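Local coordinates for protein trimethylamine-N-oxide reductase (PDB 7L5I) that binds a molybdenum centre with two molybdopterin guanine dinucleotides and probably reduces small S- or N-oxides such as trimethylamine N-oxide, at residues V700-E705 / A729-T734; R719-R724 / I790-K795. All coordinates share one frame; numbering follows the deposited sequence.

Contact 1 of 2, residues V700-E705 / A729-T734; sequences VMIHPE and AGAAVT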
# COMPACT_ATOMS: atom_id res chain seq x y z
N VAL A 700 -14.17 10.21 11.03
CA VAL A 700 -14.86 10.00 9.76
C VAL A 700 -15.27 11.37 9.24
O VAL A 700 -15.86 12.17 9.98
CB VAL A 700 -16.07 9.06 9.89
CG1 VAL A 700 -17.08 9.57 10.92
CG2 VAL A 700 -16.74 8.88 8.55
N MET A 701 -14.89 11.67 7.99
CA MET A 701 -15.23 12.95 7.38
C MET A 701 -16.65 12.87 6.85
O MET A 701 -16.99 11.93 6.13
CB MET A 701 -14.24 13.30 6.26
CG MET A 701 -12.80 13.42 6.74
SD MET A 701 -11.63 13.46 5.34
CE MET A 701 -12.10 14.97 4.50
N ILE A 702 -17.47 13.84 7.24
CA ILE A 702 -18.90 13.86 6.91
C ILE A 702 -19.27 15.27 6.46
O ILE A 702 -18.92 16.25 7.11
CB ILE A 702 -19.80 13.48 8.10
CG1 ILE A 702 -19.39 12.16 8.70
CG2 ILE A 702 -21.25 13.37 7.62
CD1 ILE A 702 -20.18 11.81 9.95
N HIS A 703 -19.97 15.36 5.34
CA HIS A 703 -20.40 16.65 4.81
C HIS A 703 -21.47 17.26 5.72
O HIS A 703 -22.31 16.52 6.26
CB HIS A 703 -20.97 16.46 3.40
CG HIS A 703 -21.25 17.73 2.68
ND1 HIS A 703 -22.43 18.43 2.85
CD2 HIS A 703 -20.50 18.46 1.82
CE1 HIS A 703 -22.39 19.53 2.11
NE2 HIS A 703 -21.23 19.57 1.48
N PRO A 704 -21.48 18.57 5.90
CA PRO A 704 -22.43 19.18 6.85
C PRO A 704 -23.88 18.88 6.56
O PRO A 704 -24.68 18.78 7.51
CB PRO A 704 -22.15 20.69 6.73
CG PRO A 704 -20.81 20.81 6.13
CD PRO A 704 -20.57 19.57 5.30
N GLU A 705 -24.28 18.72 5.30
CA GLU A 705 -25.68 18.44 5.03
C GLU A 705 -26.04 17.00 5.38
O GLU A 705 -27.14 16.73 5.85
CB GLU A 705 -26.00 18.76 3.57
CG GLU A 705 -25.77 20.25 3.28
CD GLU A 705 -26.12 20.66 1.86
OE1 GLU A 705 -26.81 19.89 1.16
OE2 GLU A 705 -25.71 21.77 1.45
N ALA A 729 -16.99 5.67 15.09
CA ALA A 729 -16.06 6.68 14.61
C ALA A 729 -16.43 8.02 15.23
O ALA A 729 -17.49 8.17 15.83
CB ALA A 729 -16.05 6.72 13.09
N GLY A 730 -15.53 8.98 15.10
CA GLY A 730 -15.75 10.33 15.59
C GLY A 730 -15.98 11.29 14.44
O GLY A 730 -15.17 11.37 13.52
N ALA A 731 -17.06 12.06 14.53
CA ALA A 731 -17.45 12.89 13.40
C ALA A 731 -16.51 14.06 13.20
O ALA A 731 -16.25 14.84 14.11
CB ALA A 731 -18.88 13.42 13.59
N ALA A 732 -16.02 14.20 11.97
CA ALA A 732 -15.30 15.38 11.52
C ALA A 732 -16.17 15.98 10.42
O ALA A 732 -16.14 15.50 9.28
CB ALA A 732 -13.90 15.04 11.00
N VAL A 733 -16.96 16.99 10.77
CA VAL A 733 -17.95 17.56 9.85
C VAL A 733 -17.23 18.62 9.02
O VAL A 733 -16.69 19.58 9.57
CB VAL A 733 -19.14 18.17 10.61
CG1 VAL A 733 -20.11 18.84 9.63
CG2 VAL A 733 -19.87 17.09 11.39
N THR A 734 -17.26 18.45 7.70
CA THR A 734 -16.42 19.26 6.84
C THR A 734 -16.95 19.30 5.42
O THR A 734 -17.51 18.33 4.92
CB THR A 734 -14.98 18.71 6.85
OG1 THR A 734 -14.18 19.48 5.97
CG2 THR A 734 -14.95 17.23 6.41
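V700-I702 and A729-V733 run as neighbouring parallel strands, their axes 4.7 Å apart and their directions 40° from parallel, in the mixed sheet of the molybdopterin-dinucleotide-binding domain. Four backbone bonds alternate across the pair: V700 N to G730 O, A732 N to V700 O, I702 N to A732 O and T734 N to I702 O, the last at 2.8 Å. The register pairs V700 with A731, M701 with A732 and I702 with V733. On the sheet face of V700 and I702, V700 CG1 lies 3.7 Å from A729 CB; a chi1 of 57° wedges this methyl between its own N and carbonyl carbon. Farther along that face I702 CD1 reaches A731 CB at 4.2 Å. M701 points to the other face, where its CB lies 4.0 Å from T734 CG2 and its chain, bent at chi3, brings CE back to the same methyl. T734 OG1 turns instead to N736 N. Where the strand gives way to the helix at 704-708, H703 is the N-cap, its ND1 accepting from E705 N at 3.1 Å. P704 starts that helix beside the partner strand, with V733 CG1 only 3.6 Å from P704 CA and T734 O 3.3 Å from P704 CD.

Contact 2 of 2, residues R719-R724 / I790-K795; sequences RIHSKR and IVQIEK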
# COMPACT_ATOMS: atom_id res chain seq x y z
N ARG A 719 -22.07 5.75 14.70
CA ARG A 719 -22.00 4.38 14.24
C ARG A 719 -22.15 4.35 12.72
O ARG A 719 -23.10 4.92 12.16
CB ARG A 719 -23.09 3.52 14.89
CG ARG A 719 -22.89 2.03 14.65
CD ARG A 719 -23.90 1.18 15.44
NE ARG A 719 -25.23 1.31 14.83
CZ ARG A 719 -25.75 0.47 13.94
NH1 ARG A 719 -25.09 -0.62 13.55
NH2 ARG A 719 -26.95 0.70 13.44
N ILE A 720 -21.18 3.72 12.06
CA ILE A 720 -21.20 3.51 10.62
C ILE A 720 -21.48 2.03 10.39
O ILE A 720 -20.88 1.17 11.05
CB ILE A 720 -19.87 3.91 9.96
CG1 ILE A 720 -19.39 5.26 10.43
CG2 ILE A 720 -20.00 3.89 8.46
CD1 ILE A 720 -17.96 5.56 9.98
N HIS A 721 -22.39 1.71 9.47
CA HIS A 721 -22.63 0.30 9.20
C HIS A 721 -22.92 0.03 7.74
O HIS A 721 -23.39 0.89 6.99
CB HIS A 721 -23.75 -0.29 10.07
CG HIS A 721 -25.03 0.49 10.05
ND1 HIS A 721 -26.17 0.00 9.45
CD2 HIS A 721 -25.37 1.68 10.60
CE1 HIS A 721 -27.16 0.87 9.62
NE2 HIS A 721 -26.69 1.90 10.31
N SER A 722 -22.53 -1.18 7.33
CA SER A 722 -22.72 -1.71 6.00
C SER A 722 -23.32 -3.09 6.14
O SER A 722 -23.52 -3.61 7.24
CB SER A 722 -21.40 -1.78 5.23
OG SER A 722 -20.59 -2.82 5.74
N LYS A 723 -23.55 -3.75 5.00
CA LYS A 723 -24.00 -5.13 5.08
C LYS A 723 -22.96 -6.03 5.74
O LYS A 723 -23.32 -7.09 6.24
CB LYS A 723 -24.31 -5.68 3.69
CG LYS A 723 -25.43 -4.96 2.99
CD LYS A 723 -26.07 -5.88 1.95
CE LYS A 723 -26.96 -5.10 0.99
NZ LYS A 723 -27.11 -5.80 -0.31
N ARG A 724 -21.69 -5.61 5.76
CA ARG A 724 -20.66 -6.47 6.31
C ARG A 724 -20.45 -6.30 7.81
O ARG A 724 -19.99 -7.24 8.47
CB ARG A 724 -19.31 -6.21 5.60
CG ARG A 724 -19.09 -6.97 4.31
CD ARG A 724 -19.99 -6.47 3.18
NE ARG A 724 -19.79 -5.05 2.94
CZ ARG A 724 -20.48 -4.31 2.07
NH1 ARG A 724 -21.46 -4.87 1.35
NH2 ARG A 724 -20.18 -3.02 1.95
N ILE A 790 -21.09 1.13 0.10
CA ILE A 790 -22.12 2.03 0.62
C ILE A 790 -22.47 1.67 2.07
O ILE A 790 -22.36 0.50 2.48
CB ILE A 790 -23.39 2.03 -0.25
CG1 ILE A 790 -24.03 0.65 -0.31
CG2 ILE A 790 -23.08 2.55 -1.64
CD1 ILE A 790 -25.32 0.63 -1.16
N VAL A 791 -22.85 2.70 2.83
CA VAL A 791 -22.98 2.65 4.28
C VAL A 791 -24.14 3.53 4.74
O VAL A 791 -24.62 4.38 4.00
CB VAL A 791 -21.71 3.11 5.03
CG1 VAL A 791 -20.47 2.27 4.62
CG2 VAL A 791 -21.43 4.60 4.79
N GLN A 792 -24.51 3.37 6.01
CA GLN A 792 -25.37 4.29 6.74
C GLN A 792 -24.62 4.78 7.96
O GLN A 792 -23.73 4.10 8.47
CB GLN A 792 -26.67 3.60 7.15
CG GLN A 792 -27.63 4.47 7.97
CD GLN A 792 -28.12 5.70 7.21
OE1 GLN A 792 -27.37 6.64 6.99
NE2 GLN A 792 -29.40 5.69 6.85
N ILE A 793 -24.95 5.99 8.40
CA ILE A 793 -24.39 6.57 9.61
C ILE A 793 -25.53 7.06 10.50
O ILE A 793 -26.55 7.56 10.00
CB ILE A 793 -23.42 7.71 9.30
CG1 ILE A 793 -22.27 7.19 8.44
CG2 ILE A 793 -22.87 8.34 10.57
CD1 ILE A 793 -21.11 8.14 8.40
N GLU A 794 -25.37 6.87 11.80
CA GLU A 794 -26.27 7.42 12.81
C GLU A 794 -25.47 7.88 14.02
O GLU A 794 -24.37 7.39 14.29
CB GLU A 794 -27.29 6.36 13.24
CG GLU A 794 -26.61 5.23 14.01
CD GLU A 794 -27.49 4.03 14.21
OE1 GLU A 794 -28.52 3.93 13.52
OE2 GLU A 794 -27.14 3.18 15.07
N LYS A 795 -26.02 8.85 14.74
CA LYS A 795 -25.39 9.30 15.97
C LYS A 795 -25.42 8.18 17.01
O LYS A 795 -26.42 7.47 17.14
CB LYS A 795 -26.11 10.54 16.51
CG LYS A 795 -25.43 11.16 17.69
CD LYS A 795 -26.26 12.30 18.30
CE LYS A 795 -25.52 12.94 19.47
NZ LYS A 795 -26.35 13.95 20.17
O HOH W 1 -28.77 3.36 11.12
O HOH W 2 -23.66 -1.95 2.62
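R719 and E794 form a salt bridge across an antiparallel strand pair, 719-721 against 790-795, in the mixed sheet of the dinucleotide-binding domain. Both donors converge on one oxygen: E794 OE2 lies 2.7 Å from R719 NE and 3.0 Å from R719 NH2. It sits in the guanidinium plane, yet both nitrogens approach it from the same face of the carboxylate, whose plane is turned 62° from the guanidinium. R719 NH1 has a further partner in Q726 OE1, which helps fix the rotation of the group. E794 OE1 accepts from a water that also hydrogen-bonds H721 NE2 at the ring edge, linking carboxylate and imidazole without direct contact. Backbone bonds pair R719 with E794 and H721 with Q792, each in both directions. R719 NH2 lies 3.3 Å above one face of the H721 ring and Q792 CB over the opposite one, both offset toward the rim; the second is a CH-pi contact, 3.9 Å from Q792 CB to the centroid. A chi1 of 51° puts H721 CG between its own N and carbonyl carbon, and the ring lies alongside the Q792 side chain, with CD2 near Q792 O. Q792 OE1 folds back to accept from I793 N and is also hydrogen-bonded to R710 NH2. Beneath this polar face, I720 and I793 point the other way and lie side by side; V791 crosses I720 obliquely, its CB 3.9 Å from I720 CG2. Near the I790 end, a second water accepts from K723 N and donates to I790 O at 2.8 Å.

Overall arrangement
Of the segments involved, strand 699-702 comes first from the N terminus; the chain then passes through helix 704-708 and strand 717-721 and turns back along strand 726-733, where contact 1 closes a loop with 23 residues between its segments. Contact 2 opens within that loop, at 719-724, and closes only at 790-795, after 65 intervening residues, so the two closures cross. Both belong to one sheet, in which strand 717-721 lies next to 726-733: the order 699-702, 726-733, 717-721, 790-795 runs from parallel to antiparallel pairing. Their apolar faces also meet directly, I720 CD1 packing 3.8 Å from both V700 CG2 and A729 CB, and I702 approaching I793.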